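Local structure of putative Nitroreductase (Anabaena variabilis ATCC 29413, 3EO7) at residues A[39-44]-A[110-115]; A[50-55]-A[131-136]. The protein binds flavin mononucleotide and is probably an FMN-dependent oxidoreductase of the nitroreductase type. All coordinates share one frame; numbering follows the deposited sequence. Where two conformers were deposited one is given.

Both contacts join the chain leading into or out of strand 47-50 to one antiparallel sheet, and they meet directly: Glu42 of contact 1 forms a salt bridge with Arg131 of contact 2, whose side chain also packs on Phe40. Contact 1 lays loop 39-44 across a face of the sheet and reaches buried Glu110 and Tyr112 of inner strand 109-115; it works through a lysine, a carboxylate, a phenol and bridging water, with no backbone bond between its segments. Contact 2, about 13 Å away between centres, lies at the sheet's edge. Asp50, partly exposed, and exposed Lys52 make a local charge pair, while buried Leu51 and His133 pack together and share a backbone bond, next to the bridge of Asp50 with Ser134.

Contact 1: A[39-44]-A[110-115]; sequences PFKEYK and EVYVVS. With ACT (acetate ion), chain J.
Lys41 and Tyr43, in the loop that leads to strand 47-50, lie over Glu110 and Tyr112 on the inner strand 109-115 of the seven-stranded antiparallel sheet. Lys41 NZ donates to Tyr112 OH at 2.8 Å, approaching near the ring plane at the edge. A bend at chi3 (64°) turns the end of the lysine to the phenol, while its CG rests 3.8 Å from Glu110 CD. This last contact is not ionic, because Lys41 NZ and Glu110 OE1 are 6.1 Å apart; Glu110 is instead salt-bridged to Arg172. Tyr43 OH reaches the same ring edge, 3.6 Å from Tyr112 CE2, and its own ring stacks on Tyr138. A water accepts from Lys41 N at 3.0 Å and sits 2.6 Å from Glu110 OE1, linking loop backbone to carboxylate. An acetate, probably from the crystallisation liquor, accepts a weak bond from Tyr43 N at its O (3.5 Å). Glu229 makes a salt bridge with Lys41 NZ and hydrogen-bonds Tyr112 OH, closing a triangle with them. Such a carboxylate would probably keep the lysine protonated, so that charge and phenol together hold the loop to the sheet.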
loop_
_atom_site.group_PDB
_atom_site.type_symbol
_atom_site.label_atom_id
_atom_site.label_comp_id
_atom_site.label_asym_id
_atom_site.label_seq_id
_atom_site.Cartn_x
_atom_site.Cartn_y
_atom_site.Cartn_z
ATOM N N PRO A 39 -8.136 9.634 14.370
ATOM C CA PRO A 39 -7.313 8.564 13.792
ATOM C C PRO A 39 -5.984 8.327 14.520
ATOM O O PRO A 39 -4.930 8.201 13.899
ATOM C CB PRO A 39 -7.137 9.064 12.352
ATOM C CG PRO A 39 -7.027 10.528 12.513
ATOM C CD PRO A 39 -7.918 10.913 13.677
ATOM N N PHE A 40 -6.043 8.279 15.841
ATOM C CA PHE A 40 -4.870 8.001 16.655
ATOM C C PHE A 40 -5.354 7.147 17.823
ATOM O O PHE A 40 -6.492 7.314 18.268
ATOM C CB PHE A 40 -4.274 9.299 17.237
ATOM C CG PHE A 40 -4.077 10.409 16.233
ATOM C CD1 PHE A 40 -3.002 10.386 15.336
ATOM C CD2 PHE A 40 -4.964 11.468 16.178
ATOM C CE1 PHE A 40 -2.804 11.434 14.423
ATOM C CE2 PHE A 40 -4.784 12.494 15.264
ATOM C CZ PHE A 40 -3.710 12.456 14.377
ATOM N N LYS A 41 -4.486 6.298 18.373
ATOM C CA LYS A 41 -4.823 5.520 19.564
ATOM C C LYS A 41 -4.281 6.180 20.832
ATOM O O LYS A 41 -3.168 6.723 20.842
ATOM C CB LYS A 41 -4.297 4.087 19.497
ATOM C CG LYS A 41 -4.914 3.249 18.384
ATOM C CD LYS A 41 -4.574 1.772 18.458
ATOM C CE LYS A 41 -5.106 1.049 19.690
ATOM N NZ LYS A 41 -5.013 -0.442 19.567
ATOM N N GLU A 42 -5.063 6.099 21.909
ATOM C CA GLU A 42 -4.664 6.624 23.221
ATOM C C GLU A 42 -4.277 5.489 24.141
ATOM O O GLU A 42 -4.918 4.432 24.143
ATOM C CB GLU A 42 -5.829 7.357 23.887
ATOM C CG GLU A 42 -6.446 8.422 23.038
ATOM C CD GLU A 42 -5.544 9.617 22.843
ATOM O OE1 GLU A 42 -4.420 9.632 23.402
ATOM O OE2 GLU A 42 -5.978 10.544 22.122
ATOM N N TYR A 43 -3.210 5.684 24.895
ATOM C CA TYR A 43 -2.780 4.709 25.903
ATOM C C TYR A 43 -2.717 5.403 27.261
ATOM O O TYR A 43 -2.180 6.500 27.397
ATOM C CB TYR A 43 -1.462 4.083 25.538
ATOM C CG TYR A 43 -1.583 3.185 24.364
ATOM C CD1 TYR A 43 -1.528 3.696 23.073
ATOM C CD2 TYR A 43 -1.793 1.815 24.520
ATOM C CE1 TYR A 43 -1.654 2.887 22.000
ATOM C CE2 TYR A 43 -1.919 1.002 23.429
ATOM C CZ TYR A 43 -1.871 1.559 22.166
ATOM O OH TYR A 43 -1.988 0.747 21.092
ATOM N N LYS A 44 -3.344 4.795 28.245
ATOM C CA LYS A 44 -3.370 5.370 29.578
ATOM C C LYS A 44 -2.224 4.765 30.381
ATOM O O LYS A 44 -1.794 5.339 31.366
ATOM C CB LYS A 44 -4.731 5.112 30.251
ATOM N N GLU A 110 -2.496 1.444 11.628
ATOM C CA GLU A 110 -1.781 1.706 12.871
ATOM C C GLU A 110 -0.483 0.918 12.789
ATOM O O GLU A 110 -0.473 -0.227 12.316
ATOM C CB GLU A 110 -2.556 1.242 14.139
ATOM C CG GLU A 110 -3.533 2.250 14.602
ATOM C CD GLU A 110 -2.876 3.482 15.170
ATOM O OE1 GLU A 110 -1.916 3.392 15.999
ATOM O OE2 GLU A 110 -3.368 4.574 14.839
ATOM N N VAL A 111 0.588 1.554 13.255
ATOM C CA VAL A 111 1.910 0.969 13.256
ATOM C C VAL A 111 2.318 0.592 14.661
ATOM O O VAL A 111 2.314 1.431 15.575
ATOM C CB VAL A 111 2.939 1.937 12.633
ATOM C CG1 VAL A 111 4.397 1.408 12.819
ATOM C CG2 VAL A 111 2.604 2.188 11.124
ATOM N N TYR A 112 2.714 -0.671 14.807
ATOM C CA TYR A 112 3.257 -1.174 16.048
ATOM C C TYR A 112 4.685 -1.644 15.838
ATOM O O TYR A 112 5.038 -2.064 14.754
ATOM C CB TYR A 112 2.447 -2.365 16.539
ATOM C CG TYR A 112 1.034 -2.012 16.887
ATOM C CD1 TYR A 112 0.056 -1.968 15.911
ATOM C CD2 TYR A 112 0.691 -1.710 18.189
ATOM C CE1 TYR A 112 -1.252 -1.597 16.214
ATOM C CE2 TYR A 112 -0.608 -1.338 18.523
ATOM C CZ TYR A 112 -1.578 -1.306 17.543
ATOM O OH TYR A 112 -2.855 -0.950 17.891
ATOM N N VAL A 113 5.484 -1.572 16.897
ATOM C CA VAL A 113 6.807 -2.172 16.893
ATOM C C VAL A 113 6.819 -3.242 17.981
ATOM O O VAL A 113 6.405 -2.997 19.143
ATOM C CB VAL A 113 7.935 -1.158 17.164
ATOM C CG1 VAL A 113 9.279 -1.864 17.325
ATOM C CG2 VAL A 113 8.023 -0.103 16.044
ATOM N N VAL A 114 7.297 -4.416 17.605
ATOM C CA VAL A 114 7.446 -5.558 18.529
ATOM C C VAL A 114 8.934 -5.756 18.753
ATOM O O VAL A 114 9.692 -5.854 17.797
ATOM C CB VAL A 114 6.790 -6.837 18.010
ATOM C CG1 VAL A 114 7.016 -8.003 18.999
ATOM C CG2 VAL A 114 5.310 -6.614 17.790
ATOM N N SER A 115 9.350 -5.777 20.018
ATOM C CA SER A 115 10.762 -5.970 20.345
ATOM C C SER A 115 11.040 -7.340 20.938
ATOM O O SER A 115 10.389 -7.772 21.892
ATOM C CB SER A 115 11.232 -4.910 21.317
ATOM O OG SER A 115 12.594 -5.155 21.720
HETATM C C ACT J . -1.181 8.561 24.848
HETATM O O ACT J . -1.062 8.131 23.671
HETATM O OXT ACT J . -2.291 9.053 25.141
HETATM C CH3 ACT J . -0.087 8.492 25.872
HETATM O O HOH W 1 -2.238 6.554 13.877
HETATM O O HOH W 2 -1.671 5.556 17.508
#

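Contact 2: A[50-55]-A[131-136]; sequences DLKPYL and RTHSLI. With ACT (acetate ion), chain F.
Lys52 NZ is gripped by two oxygens: Thr132 O across the contact at 2.7 Å, met in the carbonyl plane, and Asp50 OD1 on its own segment at 2.8 Å, a salt bridge. Bends at chi3 and chi4, both -62°, curl the lysine chain back so that its amine reaches both. Asp50 OD1 also accepts from Lys52 N at 2.9 Å, which makes an Asx turn; amine and amide come to this oxygen from opposite faces of the carboxylate. An alanine in place of Asp50 would probably leave the Lys52 amine without its ionic mate and its amide without the turn acceptor, letting the lysine swing away from Thr132.

One residue on, Leu51 N donates to His133 O at 3.0 Å, with an N-H...O angle of 148°. Leu51 CB lies over one face of the His133 imidazole, 3.7 Å from the ring centroid and 28° off the normal, a CH-pi contact. Leu55 CD2 approaches the same ring obliquely, 3.6 Å from His133 CD2, and Leu51 CD1 packs against Leu135. Both ring nitrogens are satisfied, ND1 by Tyr128 OH and NE2 by Ser75 OG of helix 66-82, which fixes the rotation of the imidazole; Phe79 of that helix meets it edge-to-face.

Asp50 and Ser134 form an antiparallel non-hydrogen-bonded pair, their CA atoms 4.5 Å apart, just where strand 47-50 ends at the margin of the sheet. Opposite Gln129, the positive phi of His133 and the extended Ser134 give a G1 beta bulge, typical of the turn in a hairpin, here that joining strands 124-129 and 134-139.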
loop_
_atom_site.group_PDB
_atom_site.type_symbol
_atom_site.label_atom_id
_atom_site.label_comp_id
_atom_site.label_asym_id
_atom_site.label_seq_id
_atom_site.Cartn_x
_atom_site.Cartn_y
_atom_site.Cartn_z
ATOM N N ASP A 50 10.346 9.208 23.417
ATOM C CA ASP A 50 10.328 10.319 22.477
ATOM C C ASP A 50 11.371 10.112 21.411
ATOM O O ASP A 50 12.562 10.042 21.717
ATOM C CB ASP A 50 10.621 11.619 23.236
ATOM C CG ASP A 50 10.582 12.859 22.365
ATOM O OD1 ASP A 50 10.237 12.797 21.160
ATOM O OD2 ASP A 50 10.923 13.925 22.934
ATOM N N LEU A 51 10.941 10.051 20.156
ATOM C CA LEU A 51 11.869 9.817 19.048
ATOM C C LEU A 51 12.348 11.100 18.390
ATOM O O LEU A 51 13.210 11.068 17.523
ATOM C CB LEU A 51 11.232 8.926 17.988
ATOM C CG LEU A 51 10.861 7.502 18.415
ATOM C CD1 LEU A 51 10.016 6.825 17.344
ATOM C CD2 LEU A 51 12.114 6.695 18.726
ATOM N N LYS A 52 11.746 12.221 18.745
ATOM C CA LYS A 52 12.109 13.493 18.123
ATOM C C LYS A 52 13.574 13.917 18.280
ATOM O O LYS A 52 14.154 14.429 17.326
ATOM C CB LYS A 52 11.166 14.609 18.591
ATOM C CG LYS A 52 9.742 14.413 18.091
ATOM C CD LYS A 52 8.817 15.532 18.477
ATOM C CE LYS A 52 8.656 15.677 19.979
ATOM N NZ LYS A 52 8.057 14.478 20.651
ATOM N N PRO A 53 14.180 13.726 19.465
ATOM C CA PRO A 53 15.604 14.092 19.584
ATOM C C PRO A 53 16.546 13.405 18.595
ATOM O O PRO A 53 17.654 13.898 18.355
ATOM C CB PRO A 53 15.947 13.696 21.012
ATOM C CG PRO A 53 14.638 13.797 21.742
ATOM C CD PRO A 53 13.642 13.251 20.756
ATOM N N TYR A 54 16.099 12.315 17.980
ATOM C CA TYR A 54 16.942 11.561 17.045
ATOM C C TYR A 54 16.609 11.810 15.588
ATOM O O TYR A 54 17.225 11.220 14.707
ATOM C CB TYR A 54 16.839 10.069 17.366
ATOM C CG TYR A 54 17.113 9.785 18.799
ATOM C CD1 TYR A 54 18.428 9.755 19.270
ATOM C CD2 TYR A 54 16.079 9.542 19.691
ATOM C CE1 TYR A 54 18.709 9.491 20.591
ATOM C CE2 TYR A 54 16.351 9.306 21.041
ATOM C CZ TYR A 54 17.669 9.265 21.472
ATOM O OH TYR A 54 17.968 9.028 22.789
ATOM N N LEU A 55 15.636 12.677 15.339
ATOM C CA LEU A 55 15.195 13.025 13.989
ATOM C C LEU A 55 15.925 14.351 13.728
ATOM O O LEU A 55 15.336 15.422 13.833
ATOM C CB LEU A 55 13.669 13.190 14.049
ATOM C CG LEU A 55 12.759 13.181 12.835
ATOM C CD1 LEU A 55 12.795 11.806 12.239
ATOM C CD2 LEU A 55 11.323 13.563 13.221
ATOM N N ARG A 131 1.234 11.646 16.416
ATOM C CA ARG A 131 1.074 13.018 16.921
ATOM C C ARG A 131 2.295 13.612 17.590
ATOM O O ARG A 131 2.529 14.810 17.515
ATOM C CB ARG A 131 -0.110 13.104 17.888
ATOM C CG ARG A 131 -1.440 13.071 17.188
ATOM C CD ARG A 131 -2.528 12.931 18.235
ATOM N NE ARG A 131 -2.340 11.641 18.888
ATOM C CZ ARG A 131 -3.044 11.185 19.913
ATOM N NH1 ARG A 131 -4.046 11.906 20.407
ATOM N NH2 ARG A 131 -2.744 9.984 20.415
ATOM N N THR A 132 3.062 12.777 18.265
ATOM C CA THR A 132 4.199 13.220 19.028
ATOM C C THR A 132 5.516 12.612 18.528
ATOM O O THR A 132 6.587 12.912 19.061
ATOM C CB THR A 132 3.973 12.830 20.501
ATOM O OG1 THR A 132 3.726 11.421 20.583
ATOM C CG2 THR A 132 2.765 13.620 21.048
ATOM N N HIS A 133 5.437 11.769 17.497
ATOM C CA HIS A 133 6.620 11.040 17.015
ATOM C C HIS A 133 7.299 10.343 18.214
ATOM O O HIS A 133 8.473 10.589 18.574
ATOM C CB HIS A 133 7.610 11.896 16.219
ATOM C CG HIS A 133 8.687 11.084 15.575
ATOM N ND1 HIS A 133 8.405 9.978 14.796
ATOM C CD2 HIS A 133 10.035 11.196 15.599
ATOM C CE1 HIS A 133 9.536 9.445 14.375
ATOM N NE2 HIS A 133 10.545 10.153 14.858
ATOM N N SER A 134 6.508 9.490 18.852
ATOM C CA SER A 134 6.942 8.713 19.993
ATOM C C SER A 134 6.420 7.292 19.884
ATOM O O SER A 134 5.567 7.007 19.056
ATOM C CB SER A 134 6.420 9.325 21.293
ATOM O OG SER A 134 4.998 9.448 21.313
ATOM N N LEU A 135 6.976 6.420 20.721
ATOM C CA LEU A 135 6.530 5.055 20.880
ATOM C C LEU A 135 5.993 4.931 22.304
ATOM O O LEU A 135 6.622 5.436 23.258
ATOM C CB LEU A 135 7.683 4.065 20.707
ATOM C CG LEU A 135 8.197 3.870 19.296
ATOM C CD1 LEU A 135 9.498 3.036 19.408
ATOM C CD2 LEU A 135 7.179 3.196 18.394
ATOM N N ILE A 136 4.827 4.323 22.466
ATOM C CA ILE A 136 4.318 4.035 23.799
ATOM C C ILE A 136 4.524 2.551 24.019
ATOM O O ILE A 136 3.974 1.721 23.286
ATOM C CB ILE A 136 2.860 4.402 23.990
ATOM C CG1 ILE A 136 2.682 5.913 23.789
ATOM C CG2 ILE A 136 2.391 3.957 25.400
ATOM C CD1 ILE A 136 1.249 6.353 23.674
HETATM C C ACT F . 16.038 6.755 24.601
HETATM O O ACT F . 16.012 7.874 24.030
HETATM O OXT ACT F . 15.325 5.892 24.073
HETATM C CH3 ACT F . 16.852 6.443 25.827
#